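Local coordinates for protein elongation factor G (Thermus thermophilus, PDB 2DY1) that binds GTP and magnesium and probably acts as a GTPase that serves the elongation stage of protein synthesis, at residues 495-500 / 507-512; 501-506 / 537-542. All blocks are in the same frame, centred on the assembly; numbering follows the deposited sequence.

Interaction 1 (495-500 / 507-512)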
# COMPACT_ATOMS: atom_id res chain seq x y z
N PHE A 495 -10.42 -38.90 8.29
CA PHE A 495 -11.36 -39.89 7.76
C PHE A 495 -10.68 -41.23 7.90
O PHE A 495 -9.53 -41.40 7.46
CB PHE A 495 -11.67 -39.63 6.29
CG PHE A 495 -12.57 -40.67 5.68
CD1 PHE A 495 -13.95 -40.59 5.84
CD2 PHE A 495 -12.03 -41.74 4.97
CE1 PHE A 495 -14.78 -41.58 5.30
CE2 PHE A 495 -12.86 -42.73 4.44
CZ PHE A 495 -14.23 -42.64 4.61
N GLU A 496 -11.37 -42.19 8.52
CA GLU A 496 -10.82 -43.53 8.70
C GLU A 496 -11.68 -44.59 8.05
O GLU A 496 -12.87 -44.68 8.34
CB GLU A 496 -10.71 -43.88 10.20
CG GLU A 496 -9.50 -43.33 10.91
CD GLU A 496 -9.51 -43.71 12.39
OE1 GLU A 496 -10.06 -44.78 12.73
OE2 GLU A 496 -8.96 -42.94 13.19
N TRP A 497 -11.09 -45.39 7.17
CA TRP A 497 -11.81 -46.49 6.56
C TRP A 497 -11.56 -47.69 7.46
O TRP A 497 -10.42 -48.17 7.58
CB TRP A 497 -11.25 -46.79 5.18
CG TRP A 497 -11.98 -47.81 4.40
CD1 TRP A 497 -11.50 -49.02 4.00
CD2 TRP A 497 -13.25 -47.66 3.78
NE1 TRP A 497 -12.39 -49.63 3.15
CE2 TRP A 497 -13.48 -48.81 3.00
CE3 TRP A 497 -14.23 -46.65 3.79
CZ2 TRP A 497 -14.63 -48.99 2.23
CZ3 TRP A 497 -15.38 -46.82 3.04
CH2 TRP A 497 -15.57 -47.99 2.26
N ARG A 498 -12.60 -48.18 8.12
CA ARG A 498 -12.46 -49.34 9.00
C ARG A 498 -13.42 -50.44 8.58
O ARG A 498 -13.86 -51.24 9.39
CB ARG A 498 -12.71 -48.94 10.46
CG ARG A 498 -11.64 -48.01 11.03
CD ARG A 498 -10.30 -48.74 11.19
NE ARG A 498 -9.26 -47.88 11.74
CZ ARG A 498 -8.50 -47.05 11.03
NH1 ARG A 498 -8.64 -46.95 9.70
NH2 ARG A 498 -7.58 -46.32 11.65
N ILE A 499 -13.73 -50.48 7.29
CA ILE A 499 -14.62 -51.50 6.75
C ILE A 499 -13.89 -52.83 6.77
O ILE A 499 -12.71 -52.89 6.41
CB ILE A 499 -15.04 -51.13 5.30
CG1 ILE A 499 -16.10 -50.01 5.34
CG2 ILE A 499 -15.60 -52.35 4.56
CD1 ILE A 499 -17.40 -50.41 6.01
N THR A 500 -14.58 -53.88 7.21
CA THR A 500 -14.00 -55.21 7.26
C THR A 500 -14.84 -56.20 6.45
O THR A 500 -16.00 -55.93 6.14
CB THR A 500 -13.91 -55.72 8.72
OG1 THR A 500 -15.23 -55.91 9.24
CG2 THR A 500 -13.14 -54.73 9.59
N LYS A 507 -13.69 -49.32 -3.67
CA LYS A 507 -13.96 -48.34 -4.73
C LYS A 507 -14.99 -47.29 -4.32
O LYS A 507 -15.14 -46.29 -5.00
CB LYS A 507 -14.46 -49.04 -5.99
CG LYS A 507 -15.84 -49.63 -5.86
CD LYS A 507 -16.27 -50.31 -7.15
CE LYS A 507 -17.67 -50.88 -6.99
NZ LYS A 507 -18.11 -51.63 -8.21
N TYR A 508 -15.71 -47.52 -3.22
CA TYR A 508 -16.68 -46.52 -2.78
C TYR A 508 -16.15 -45.62 -1.67
O TYR A 508 -16.86 -44.74 -1.20
CB TYR A 508 -17.98 -47.18 -2.31
CG TYR A 508 -18.80 -47.77 -3.43
CD1 TYR A 508 -19.10 -47.01 -4.56
CD2 TYR A 508 -19.28 -49.07 -3.36
CE1 TYR A 508 -19.88 -47.55 -5.60
CE2 TYR A 508 -20.04 -49.62 -4.39
CZ TYR A 508 -20.34 -48.85 -5.50
OH TYR A 508 -21.11 -49.38 -6.52
N GLN A 509 -14.90 -45.83 -1.26
CA GLN A 509 -14.34 -45.02 -0.19
C GLN A 509 -14.32 -43.53 -0.55
O GLN A 509 -14.67 -42.69 0.27
CB GLN A 509 -12.91 -45.47 0.17
CG GLN A 509 -12.36 -44.76 1.40
CD GLN A 509 -10.93 -45.15 1.76
OE1 GLN A 509 -10.51 -46.29 1.56
NE2 GLN A 509 -10.18 -44.19 2.31
N GLU A 510 -13.91 -43.21 -1.76
CA GLU A 510 -13.86 -41.81 -2.18
C GLU A 510 -15.25 -41.16 -2.15
O GLU A 510 -15.40 -40.03 -1.68
CB GLU A 510 -13.26 -41.71 -3.59
CG GLU A 510 -13.08 -40.29 -4.10
CD GLU A 510 -12.83 -40.23 -5.60
OE1 GLU A 510 -12.45 -39.15 -6.10
OE2 GLU A 510 -13.03 -41.26 -6.28
N ALA A 511 -16.26 -41.87 -2.64
CA ALA A 511 -17.62 -41.32 -2.65
C ALA A 511 -18.16 -41.12 -1.24
O ALA A 511 -18.88 -40.16 -0.97
CB ALA A 511 -18.56 -42.25 -3.42
N ILE A 512 -17.82 -42.04 -0.34
CA ILE A 512 -18.29 -41.94 1.02
C ILE A 512 -17.64 -40.72 1.68
O ILE A 512 -18.33 -39.92 2.30
CB ILE A 512 -17.99 -43.26 1.78
CG1 ILE A 512 -18.92 -44.35 1.23
CG2 ILE A 512 -18.21 -43.09 3.30
CD1 ILE A 512 -18.58 -45.78 1.66
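Gln509 reaches from the first turn of its helix across to Trp497 and Phe495. Its CG is anti to the backbone N (chi1 -173°) and the chain runs on extended, which carries it along one face of the indole. CB comes first: it sits 4.0 Å from the centroid of the six-membered ring of Trp497, 10° off the normal, a CH-pi contact. CG lies between the two aromatics, 3.6 Å from Trp497 CE3 and 3.7 Å from Phe495 CE2. At the tip the amide is nearly parallel to the indole, the planes 14° apart. OE1 lies over the face near its rim, 3.5 Å from Trp497 CG, and NE2 turns to Phe495 CE2. Ile512 adds its CD1 at the indole edge, 3.6 Å from Trp497 CZ3. The opposite face of the indole carries CG1 of Ile499. With an alanine in place of Trp497, the Gln509 chain is likely to lose the surface it lies on and be freer to turn, and Ile512 CD1 to lose the indole edge it packs on. The contact packs helix 509-520 on edge strand 494-497, the first two elements of a beta-alpha-beta unit. Phe495 and Ile512 also touch Val537 of the neighbouring parallel strand 533-541, and Ile512 meets Phe552 of helix 549-566.

Interaction 2 (501-506 / 537-542); sequences GGVIPS and VYNGSY
The Tyr542 ring has Pro505 over one face and the carbonyl of Val503 at its edge. Pro505 CD lies 3.6 Å from the ring centroid, 19° off the normal, in a CH-pi contact. Pro505 CG follows over the same face, toward the hydroxyl end, 3.6 Å from Tyr542 CZ. The ring edge meets Val503 O in plane, 3.2 Å from Tyr542 CD1. Tyr542 CG stands between its backbone N and carbonyl carbon (chi1 83°), which turns the ring back toward the loop. Val503 O is also approached by the CA-H of Ser541, and it accepts a bond of 2.8 Å from a water. That water accepts from Tyr542 N at 2.9 Å and so bridges the two backbones. Ile504 sends CD1 to within 3.8 Å of Gly540 CA. A CB on Gly540 would collide with this methyl, and the backbone angles of Gly540 would also press that CB against the carbonyl O of Asn539. Val503 CB rests 3.5 Å from Gly540 O. The loop 501-506, which connects strand 494-497 to helix 509-520 in a beta-alpha-beta unit of domain IV, thus lies along the end of strand 533-541. Ile504 also touches Trp497 and Ile512, and Ser541 OG is hydrogen-bonded to Asp482 and Tyr480 of strand 477-489.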
# COMPACT_ATOMS: atom_id res chain seq x y z
N GLY A 501 -14.22 -57.32 6.09
CA GLY A 501 -14.94 -58.36 5.37
C GLY A 501 -15.39 -57.96 3.98
O GLY A 501 -16.18 -58.67 3.35
N GLY A 502 -14.89 -56.82 3.50
CA GLY A 502 -15.28 -56.34 2.18
C GLY A 502 -16.76 -56.04 2.05
O GLY A 502 -17.31 -56.08 0.93
N VAL A 503 -17.42 -55.70 3.17
CA VAL A 503 -18.86 -55.43 3.13
C VAL A 503 -19.18 -54.21 2.27
O VAL A 503 -20.31 -54.07 1.80
CB VAL A 503 -19.48 -55.31 4.54
CG1 VAL A 503 -19.39 -56.69 5.25
CG2 VAL A 503 -18.78 -54.25 5.38
N ILE A 504 -18.21 -53.31 2.11
CA ILE A 504 -18.35 -52.18 1.17
C ILE A 504 -17.03 -52.23 0.40
O ILE A 504 -15.95 -52.23 1.00
CB ILE A 504 -18.45 -50.75 1.81
CG1 ILE A 504 -19.75 -50.58 2.60
CG2 ILE A 504 -18.44 -49.70 0.66
CD1 ILE A 504 -19.83 -49.27 3.40
N PRO A 505 -17.09 -52.28 -0.93
CA PRO A 505 -15.85 -52.32 -1.71
C PRO A 505 -15.06 -51.04 -1.56
O PRO A 505 -15.64 -49.95 -1.39
CB PRO A 505 -16.35 -52.53 -3.15
CG PRO A 505 -17.69 -53.15 -2.98
CD PRO A 505 -18.27 -52.42 -1.81
N SER A 506 -13.74 -51.16 -1.64
CA SER A 506 -12.86 -50.00 -1.49
C SER A 506 -13.12 -48.93 -2.54
O SER A 506 -12.82 -47.76 -2.32
CB SER A 506 -11.39 -50.45 -1.57
OG SER A 506 -11.11 -51.04 -2.82
N VAL A 537 -15.76 -44.86 9.12
CA VAL A 537 -16.77 -45.68 8.44
C VAL A 537 -16.40 -47.09 8.83
O VAL A 537 -15.34 -47.60 8.44
CB VAL A 537 -16.72 -45.45 6.92
CG1 VAL A 537 -17.65 -46.47 6.19
CG2 VAL A 537 -17.17 -44.02 6.62
N TYR A 538 -17.27 -47.73 9.60
CA TYR A 538 -16.97 -49.03 10.17
C TYR A 538 -17.82 -50.22 9.80
O TYR A 538 -17.51 -51.34 10.20
CB TYR A 538 -16.94 -48.90 11.69
CG TYR A 538 -18.28 -48.57 12.33
CD1 TYR A 538 -18.72 -47.24 12.45
CD2 TYR A 538 -19.10 -49.59 12.82
CE1 TYR A 538 -19.95 -46.96 13.05
CE2 TYR A 538 -20.32 -49.31 13.41
CZ TYR A 538 -20.74 -48.00 13.52
OH TYR A 538 -21.95 -47.74 14.11
N ASN A 539 -18.90 -49.99 9.07
CA ASN A 539 -19.76 -51.09 8.66
C ASN A 539 -20.64 -50.54 7.55
O ASN A 539 -20.63 -49.34 7.26
CB ASN A 539 -20.60 -51.58 9.86
CG ASN A 539 -21.28 -52.93 9.61
OD1 ASN A 539 -22.19 -53.32 10.36
ND2 ASN A 539 -20.83 -53.64 8.59
N GLY A 540 -21.39 -51.42 6.90
CA GLY A 540 -22.26 -50.99 5.82
C GLY A 540 -22.53 -52.18 4.93
O GLY A 540 -22.23 -53.33 5.29
N SER A 541 -23.10 -51.94 3.76
CA SER A 541 -23.36 -53.03 2.85
C SER A 541 -23.61 -52.44 1.48
O SER A 541 -23.82 -51.22 1.35
CB SER A 541 -24.57 -53.86 3.32
OG SER A 541 -25.79 -53.13 3.30
N TYR A 542 -23.57 -53.28 0.46
CA TYR A 542 -23.81 -52.83 -0.90
C TYR A 542 -24.43 -53.94 -1.72
O TYR A 542 -24.45 -55.10 -1.31
CB TYR A 542 -22.50 -52.39 -1.56
CG TYR A 542 -21.69 -53.53 -2.15
CD1 TYR A 542 -20.98 -54.41 -1.32
CD2 TYR A 542 -21.65 -53.74 -3.52
CE1 TYR A 542 -20.26 -55.47 -1.85
CE2 TYR A 542 -20.94 -54.80 -4.06
CZ TYR A 542 -20.25 -55.66 -3.22
OH TYR A 542 -19.59 -56.73 -3.75
O HOH W 1 -22.40 -55.85 1.30

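The two contacts lie about 8 Å apart, centre to centre, within domain IV, far from the GTP and magnesium sites. Their segments alternate along the chain: 495-500, 501-506, 507-512, then 537-542. Interaction 1 sets helix 509-520 against strand 494-497; interaction 2 sets the loop joining them against strand 533-541. These two strands are parallel neighbours in one mixed sheet, linked by probable hydrogen bonds from Arg498 N to Val537 O and from Val537 N to Glu496 O. Ile499 joins the contacts further by packing on Asn539 and Ile504. Together they tie strand, loop and helix of one beta-alpha-beta crossover into a single packed unit.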